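Local coordinates for ATP-binding protein (Mycobacterium tuberculosis, PDB 5UKV), which is a sensor histidine kinase that probably uses ATP to phosphorylate itself on histidine in a two-component system, here represented by its dimerization and phosphotransfer (DHp) domain, at residues A[24-36]-A[53-65]. The protein carries 1 engineered substitution. Residues are numbered along the deposited sequence; the frame is centred on the assembly and turned at random.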
ATOM      1  N   GLU A  24      -6.981   1.362  -4.879  1.00 22.27           N
ATOM      2  CA  GLU A  24      -7.367   0.052  -4.424  1.00 25.44           C
ATOM      3  C   GLU A  24      -6.676  -0.377  -3.118  1.00 25.31           C
ATOM      4  O   GLU A  24      -7.268  -1.050  -2.237  1.00 24.87           O
ATOM      5  CB  GLU A  24      -7.009  -0.986  -5.537  1.00 27.95           C
ATOM      6  CG  GLU A  24      -7.985  -1.061  -6.750  1.00 31.43           C
ATOM      7  CD  GLU A  24      -7.438  -1.871  -7.912  1.00 36.46           C
ATOM      8  OE1 GLU A  24      -6.335  -2.506  -7.771  1.00 42.03           O
ATOM      9  OE2 GLU A  24      -8.023  -1.748  -9.038  1.00 44.64           O
ATOM     10  N   LEU A  25      -5.436   0.073  -2.948  1.00 22.86           N
ATOM     11  CA  LEU A  25      -4.717  -0.121  -1.674  1.00 22.60           C
ATOM     12  C   LEU A  25      -5.255   0.713  -0.577  1.00 25.52           C
ATOM     13  O   LEU A  25      -5.257   0.322   0.571  1.00 27.68           O
ATOM     14  CB  LEU A  25      -3.195   0.179  -1.860  1.00 23.11           C
ATOM     15  CG  LEU A  25      -2.450  -0.747  -2.780  1.00 25.15           C
ATOM     16  CD1 LEU A  25      -1.098  -0.111  -3.126  1.00 25.77           C
ATOM     17  CD2 LEU A  25      -2.352  -2.130  -2.069  1.00 26.69           C
ATOM     18  N   ARG A  26      -5.692   1.894  -0.916  1.00 26.00           N
ATOM     19  CA  ARG A  26      -6.178   2.811   0.057  1.00 30.86           C
ATOM     20  C   ARG A  26      -7.367   2.354   0.841  1.00 30.24           C
ATOM     21  O   ARG A  26      -7.479   2.655   1.973  1.00 28.32           O
ATOM     22  CB  ARG A  26      -6.519   4.113  -0.602  1.00 33.62           C
ATOM     23  CG  ARG A  26      -5.947   5.234   0.171  1.00 41.03           C
ATOM     24  CD  ARG A  26      -6.770   6.457  -0.008  1.00 45.48           C
ATOM     25  NE  ARG A  26      -6.027   7.484  -0.665  1.00 55.13           N
ATOM     26  CZ  ARG A  26      -6.416   8.744  -0.631  1.00 68.84           C
ATOM     27  NH1 ARG A  26      -5.730   9.692  -1.248  1.00 76.94           N
ATOM     28  NH2 ARG A  26      -7.521   9.051   0.016  1.00 68.44           N
ATOM     29  N   THR A  27      -8.259   1.645   0.196  1.00 30.91           N
ATOM     30  CA  THR A  27      -9.428   1.212   0.824  1.00 34.84           C
ATOM     31  C   THR A  27      -9.195   0.220   1.986  1.00 34.16           C
ATOM     32  O   THR A  27      -9.593   0.506   3.072  1.00 34.93           O
ATOM     33  CB  THR A  27     -10.368   0.653  -0.226  1.00 39.50           C
ATOM     34  OG1 THR A  27     -10.536   1.649  -1.248  1.00 35.84           O
ATOM     35  CG2 THR A  27     -11.673   0.246   0.373  1.00 40.68           C
ATOM     36  N   PRO A  28      -8.616  -0.948   1.750  1.00 29.82           N
ATOM     37  CA  PRO A  28      -8.255  -1.738   2.940  1.00 29.89           C
ATOM     38  C   PRO A  28      -7.359  -1.004   4.017  1.00 29.05           C
ATOM     39  O   PRO A  28      -7.533  -1.194   5.237  1.00 29.15           O
ATOM     40  CB  PRO A  28      -7.610  -2.970   2.331  1.00 30.73           C
ATOM     41  CG  PRO A  28      -7.082  -2.541   1.019  1.00 29.97           C
ATOM     42  CD  PRO A  28      -8.029  -1.518   0.540  1.00 30.40           C
ATOM     43  N   LEU A  29      -6.458  -0.127   3.624  1.00 26.85           N
ATOM     44  CA  LEU A  29      -5.707   0.618   4.593  1.00 26.60           C
ATOM     45  C   LEU A  29      -6.493   1.474   5.556  1.00 27.67           C
ATOM     46  O   LEU A  29      -6.083   1.686   6.728  1.00 27.22           O
ATOM     47  CB  LEU A  29      -4.753   1.659   3.924  1.00 29.20           C
ATOM     48  CG  LEU A  29      -3.318   1.536   4.063  1.00 36.88           C
ATOM     49  CD1 LEU A  29      -2.491   2.582   3.270  1.00 36.69           C
ATOM     50  CD2 LEU A  29      -2.915   1.319   5.532  1.00 37.63           C
ATOM     51  N   THR A  30      -7.469   2.201   5.008  1.00 32.36           N
ATOM     52  CA  THR A  30      -8.371   3.062   5.828  1.00 31.84           C
ATOM     53  C   THR A  30      -9.161   2.240   6.825  1.00 28.37           C
ATOM     54  O   THR A  30      -9.297   2.660   7.944  1.00 28.99           O
ATOM     55  CB  THR A  30      -9.291   3.920   4.892  1.00 39.06           C
ATOM     56  OG1 THR A  30      -8.459   4.856   4.194  1.00 40.01           O
ATOM     57  CG2 THR A  30     -10.191   4.802   5.753  1.00 39.67           C
ATOM     58  N   THR A  31      -9.613   1.039   6.478  1.00 26.65           N
ATOM     59  CA  THR A  31     -10.044   0.066   7.456  1.00 27.65           C
ATOM     60  C   THR A  31      -9.081  -0.306   8.640  1.00 26.79           C
ATOM     61  O   THR A  31      -9.473  -0.243   9.780  1.00 25.39           O
ATOM     62  CB  THR A  31     -10.546  -1.187   6.796  1.00 33.33           C
ATOM     63  OG1 THR A  31     -11.695  -0.838   5.989  1.00 41.94           O
ATOM     64  CG2 THR A  31     -11.082  -2.186   7.790  1.00 35.55           C
ATOM     65  N   ILE A  32      -7.857  -0.760   8.323  1.00 23.55           N
ATOM     66  CA  ILE A  32      -6.890  -1.042   9.302  1.00 23.33           C
ATOM     67  C   ILE A  32      -6.699   0.171  10.219  1.00 24.51           C
ATOM     68  O   ILE A  32      -6.729   0.067  11.471  1.00 26.14           O
ATOM     69  CB  ILE A  32      -5.592  -1.481   8.633  1.00 21.80           C
ATOM     70  CG1 ILE A  32      -5.723  -2.798   7.885  1.00 22.49           C
ATOM     71  CG2 ILE A  32      -4.520  -1.569   9.693  1.00 22.64           C
ATOM     72  CD1 ILE A  32      -4.797  -3.048   6.696  1.00 24.44           C
ATOM     73  N   ARG A  33      -6.524   1.341   9.637  1.00 23.47           N
ATOM     74  CA  ARG A  33      -6.343   2.540  10.426  1.00 24.77           C
ATOM     75  C   ARG A  33      -7.532   2.906  11.296  1.00 24.63           C
ATOM     76  O   ARG A  33      -7.367   3.193  12.421  1.00 25.59           O
ATOM     77  CB  ARG A  33      -6.014   3.717   9.549  1.00 31.42           C
ATOM     78  CG  ARG A  33      -4.605   3.738   9.040  1.00 40.49           C
ATOM     79  CD  ARG A  33      -4.351   4.949   8.192  1.00 47.13           C
ATOM     80  NE  ARG A  33      -3.764   5.993   8.993  1.00 58.57           N
ATOM     81  CZ  ARG A  33      -3.149   7.031   8.462  1.00 62.41           C
ATOM     82  NH1 ARG A  33      -3.099   7.120   7.148  1.00 57.11           N
ATOM     83  NH2 ARG A  33      -2.594   7.952   9.229  1.00 69.42           N
ATOM     84  N   GLY A  34      -8.718   2.830  10.738  1.00 24.15           N
ATOM     85  CA  GLY A  34      -9.878   3.129  11.435  1.00 22.50           C
ATOM     86  C   GLY A  34     -10.084   2.224  12.608  1.00 20.48           C
ATOM     87  O   GLY A  34     -10.501   2.659  13.649  1.00 21.22           O
ATOM     88  N   PHE A  35      -9.838   0.950  12.418  1.00 19.93           N
ATOM     89  CA  PHE A  35     -10.001  -0.042  13.479  1.00 21.85           C
ATOM     90  C   PHE A  35      -8.995   0.162  14.602  1.00 23.67           C
ATOM     91  O   PHE A  35      -9.311   0.035  15.787  1.00 21.76           O
ATOM     92  CB  PHE A  35     -10.018  -1.475  12.943  1.00 22.88           C
ATOM     93  CG  PHE A  35     -11.307  -1.922  12.372  1.00 23.69           C
ATOM     94  CD1 PHE A  35     -12.324  -1.046  11.993  1.00 27.76           C
ATOM     95  CD2 PHE A  35     -11.625  -3.283  12.323  1.00 29.20           C
ATOM     96  CE1 PHE A  35     -13.563  -1.534  11.474  1.00 28.42           C
ATOM     97  CE2 PHE A  35     -12.892  -3.740  11.807  1.00 28.85           C
ATOM     98  CZ  PHE A  35     -13.853  -2.854  11.408  1.00 27.03           C
ATOM     99  N   ALA A  36      -7.765   0.506  14.242  1.00 23.74           N
ATOM    100  CA  ALA A  36      -6.777   0.829  15.280  1.00 24.46           C
ATOM    101  C   ALA A  36      -7.083   2.070  16.040  1.00 26.06           C
ATOM    102  O   ALA A  36      -6.937   2.118  17.249  1.00 27.48           O
ATOM    103  CB  ALA A  36      -5.368   0.893  14.679  1.00 23.90           C
ATOM    104  N   ARG A  53     -10.326  -8.538  11.530  1.00 25.51           N
ATOM    105  CA  ARG A  53     -10.606  -7.711  10.387  1.00 25.74           C
ATOM    106  C   ARG A  53      -9.319  -7.080   9.897  1.00 24.54           C
ATOM    107  O   ARG A  53      -9.105  -7.000   8.739  1.00 22.80           O
ATOM    108  CB  ARG A  53     -11.640  -6.647  10.679  1.00 29.57           C
ATOM    109  CG  ARG A  53     -11.845  -5.662   9.529  1.00 35.75           C
ATOM    110  CD  ARG A  53     -12.181  -6.337   8.194  1.00 45.11           C
ATOM    111  NE  ARG A  53     -13.329  -7.207   8.303  1.00 49.33           N
ATOM    112  CZ  ARG A  53     -13.848  -7.920   7.325  1.00 54.62           C
ATOM    113  NH1 ARG A  53     -13.324  -7.884   6.126  1.00 54.71           N
ATOM    114  NH2 ARG A  53     -14.919  -8.656   7.552  1.00 52.44           N
ATOM    115  N   ILE A  54      -8.501  -6.612  10.815  1.00 21.15           N
ATOM    116  CA  ILE A  54      -7.250  -6.039  10.468  1.00 22.01           C
ATOM    117  C   ILE A  54      -6.376  -7.010   9.722  1.00 22.45           C
ATOM    118  O   ILE A  54      -5.815  -6.667   8.689  1.00 22.81           O
ATOM    119  CB  ILE A  54      -6.502  -5.433  11.665  1.00 22.01           C
ATOM    120  CG1 ILE A  54      -7.200  -4.149  12.112  1.00 21.61           C
ATOM    121  CG2 ILE A  54      -5.004  -5.273  11.291  1.00 22.86           C
ATOM    122  CD1 ILE A  54      -6.765  -3.636  13.505  1.00 23.38           C
ATOM    123  N   GLU A  55      -6.304  -8.244  10.174  1.00 21.27           N
ATOM    124  CA  GLU A  55      -5.531  -9.271   9.530  1.00 24.08           C
ATOM    125  C   GLU A  55      -6.041  -9.581   8.131  1.00 26.34           C
ATOM    126  O   GLU A  55      -5.304  -9.758   7.232  1.00 25.21           O
ATOM    127  CB  GLU A  55      -5.532 -10.538  10.375  1.00 26.15           C
ATOM    128  CG  GLU A  55      -4.654 -10.452  11.589  1.00 28.91           C
ATOM    129  CD  GLU A  55      -4.688 -11.701  12.480  1.00 38.24           C
ATOM    130  OE1 GLU A  55      -5.544 -11.803  13.346  1.00 39.24           O
ATOM    131  OE2 GLU A  55      -3.839 -12.574  12.309  1.00 46.09           O
ATOM    132  N   SER A  56      -7.339  -9.619   7.991  1.00 27.63           N
ATOM    133  CA  SER A  56      -7.974  -9.901   6.757  1.00 28.79           C
ATOM    134  C   SER A  56      -7.646  -8.823   5.722  1.00 27.69           C
ATOM    135  O   SER A  56      -7.222  -9.103   4.641  1.00 28.79           O
ATOM    136  CB  SER A  56      -9.461  -9.968   7.041  1.00 31.36           C
ATOM    137  OG  SER A  56     -10.185 -10.117   5.890  1.00 41.77           O
ATOM    138  N   GLU A  57      -7.742  -7.587   6.127  1.00 25.81           N
ATOM    139  CA  GLU A  57      -7.430  -6.454   5.202  1.00 24.63           C
ATOM    140  C   GLU A  57      -5.938  -6.444   4.859  1.00 25.10           C
ATOM    141  O   GLU A  57      -5.624  -6.181   3.723  1.00 24.24           O
ATOM    142  CB  GLU A  57      -7.949  -5.143   5.735  1.00 27.21           C
ATOM    143  CG  GLU A  57      -9.484  -5.071   5.900  1.00 34.01           C
ATOM    144  CD  GLU A  57     -10.258  -5.537   4.698  1.00 40.90           C
ATOM    145  OE1 GLU A  57      -9.855  -5.240   3.565  1.00 38.75           O
ATOM    146  OE2 GLU A  57     -11.223  -6.294   4.885  1.00 53.93           O
ATOM    147  N   ALA A  58      -5.063  -6.859   5.767  1.00 22.54           N
ATOM    148  CA  ALA A  58      -3.656  -6.822   5.527  1.00 25.23           C
ATOM    149  C   ALA A  58      -3.343  -7.907   4.486  1.00 27.38           C
ATOM    150  O   ALA A  58      -2.477  -7.715   3.631  1.00 24.61           O
ATOM    151  CB  ALA A  58      -2.835  -6.999   6.792  1.00 22.22           C
ATOM    152  N   SER A  59      -3.967  -9.066   4.637  1.00 26.07           N
ATOM    153  CA  SER A  59      -3.764 -10.144   3.686  1.00 28.61           C
ATOM    154  C   SER A  59      -4.303  -9.753   2.315  1.00 27.22           C
ATOM    155  O   SER A  59      -3.654  -9.964   1.338  1.00 26.70           O
ATOM    156  CB  SER A  59      -4.278 -11.493   4.175  1.00 33.69           C
ATOM    157  OG  SER A  59      -5.638 -11.496   4.196  1.00 40.92           O
ATOM    158  N   ARG A  60      -5.469  -9.135   2.271  1.00 26.65           N
ATOM    159  CA  ARG A  60      -5.981  -8.617   1.027  1.00 29.01           C
ATOM    160  C   ARG A  60      -4.948  -7.642   0.389  1.00 27.34           C
ATOM    161  O   ARG A  60      -4.753  -7.665  -0.806  1.00 25.10           O
ATOM    162  CB  ARG A  60      -7.348  -7.859   1.207  1.00 32.32           C
ATOM    163  CG  ARG A  60      -8.023  -7.272  -0.031  1.00 40.88           C
ATOM    164  CD  ARG A  60      -9.193  -6.288   0.285  1.00 46.16           C
ATOM    165  NE  ARG A  60     -10.148  -6.900   1.227  1.00 45.37           N
ATOM    166  CZ  ARG A  60     -10.984  -7.871   0.912  1.00 51.58           C
ATOM    167  NH1 ARG A  60     -11.032  -8.322  -0.314  1.00 49.92           N
ATOM    168  NH2 ARG A  60     -11.826  -8.369   1.811  1.00 53.32           N
HETATM  169  N   MSE A  61      -4.401  -6.696   1.127  1.00 24.45           N
HETATM  170  CA  MSE A  61      -3.431  -5.832   0.530  1.00 24.23           C
HETATM  171  C   MSE A  61      -2.189  -6.521   0.140  1.00 23.69           C
HETATM  172  O   MSE A  61      -1.491  -6.142  -0.801  1.00 20.39           O
HETATM  173  CB  MSE A  61      -2.899  -4.772   1.586  1.00 23.65           C
HETATM  174  CG  MSE A  61      -3.850  -3.681   1.735  1.00 25.43           C
HETATM  175 SE   MSE A  61      -3.188  -2.383   3.148  1.00 30.36          SE
HETATM  176  CE  MSE A  61      -1.976  -1.519   1.967  1.00 27.11           C
ATOM    177  N   GLY A  62      -1.881  -7.601   0.857  1.00 22.00           N
ATOM    178  CA  GLY A  62      -0.732  -8.341   0.498  1.00 22.55           C
ATOM    179  C   GLY A  62      -0.793  -8.920  -0.882  1.00 22.94           C
ATOM    180  O   GLY A  62       0.190  -8.945  -1.654  1.00 23.62           O
ATOM    181  N   LEU A  63      -1.942  -9.439  -1.203  1.00 22.45           N
ATOM    182  CA  LEU A  63      -2.171  -9.916  -2.513  1.00 24.63           C
ATOM    183  C   LEU A  63      -2.190  -8.862  -3.546  1.00 24.07           C
ATOM    184  O   LEU A  63      -1.707  -9.084  -4.631  1.00 22.67           O
ATOM    185  CB  LEU A  63      -3.487 -10.634  -2.534  1.00 27.74           C
ATOM    186  CG  LEU A  63      -3.620 -11.840  -1.583  1.00 30.28           C
ATOM    187  CD1 LEU A  63      -5.084 -12.260  -1.672  1.00 33.04           C
ATOM    188  CD2 LEU A  63      -2.695 -12.914  -2.057  1.00 33.06           C
ATOM    189  N   LEU A  64      -2.781  -7.704  -3.274  1.00 22.29           N
ATOM    190  CA  LEU A  64      -2.768  -6.609  -4.237  1.00 23.38           C
ATOM    191  C   LEU A  64      -1.291  -6.251  -4.490  1.00 23.02           C
ATOM    192  O   LEU A  64      -0.851  -5.879  -5.607  1.00 23.78           O
ATOM    193  CB  LEU A  64      -3.550  -5.373  -3.681  1.00 24.00           C
ATOM    194  CG  LEU A  64      -5.077  -5.645  -3.634  1.00 31.66           C
ATOM    195  CD1 LEU A  64      -5.853  -4.717  -2.680  1.00 33.22           C
ATOM    196  CD2 LEU A  64      -5.741  -5.747  -5.042  1.00 31.03           C
ATOM    197  N   VAL A  65      -0.518  -6.125  -3.418  1.00 23.08           N
ATOM    198  CA  VAL A  65       0.837  -5.666  -3.589  1.00 22.10           C
ATOM    199  C   VAL A  65       1.640  -6.668  -4.380  1.00 22.68           C
ATOM    200  O   VAL A  65       2.533  -6.315  -5.212  1.00 21.32           O
ATOM    201  CB  VAL A  65       1.473  -5.416  -2.183  1.00 23.89           C
ATOM    202  CG1 VAL A  65       3.000  -5.296  -2.276  1.00 27.36           C
ATOM    203  CG2 VAL A  65       0.938  -4.152  -1.626  1.00 25.13           C
TER
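A proline inside a helix, Pro-28, lies against the carboxylate of Glu-57 and the chain of selenomethionine Met-61. The two segments form part of the antiparallel helical hairpin of the DHp domain, which a second subunit completes as a dimeric helical bundle; the axes of the segments approach to 9.0 Å at 158°. Helix 24-36 kinks at Pro-28, whose ring nitrogen has no hydrogen to give to the preceding turn, and its CB and CG face the partner helix, CG 3.5 Å from Met-61 CG. Packing is knobs-into-holes. Met-61 enters among Leu-25, Pro-28, Leu-29 and Ile-32; its chain, extended at chi2, bends at the last torsion (chi3 80°), which carries CE to within 3.9 Å of Leu-29 CG. In return Ile-32 inserts among Ile-54, Glu-57, Ala-58 and Met-61, its CD1 4.0 Å from Met-61 SE. Toward one end, Leu-25 CD2 touches both Leu-64 CB and Val-65 CG2; toward the other, Phe-35 CB rests on Ile-54 CD1. Behind this layer, Leu-29 packs on Gly-62 of the second subunit. Along one flank Thr-31 sets its methyl CG2 against Glu-57 CG, 3.8 Å away. Glu-57 folds back at chi2 (-49°) and each carboxylate oxygen salt-bridges one arginine of its own helix: OE2 points almost straight at Arg-53 NH1, and Arg-60 NE reaches OE1 of Glu-57 from the syn side, somewhat out of the carboxylate plane, at 2.9 Å.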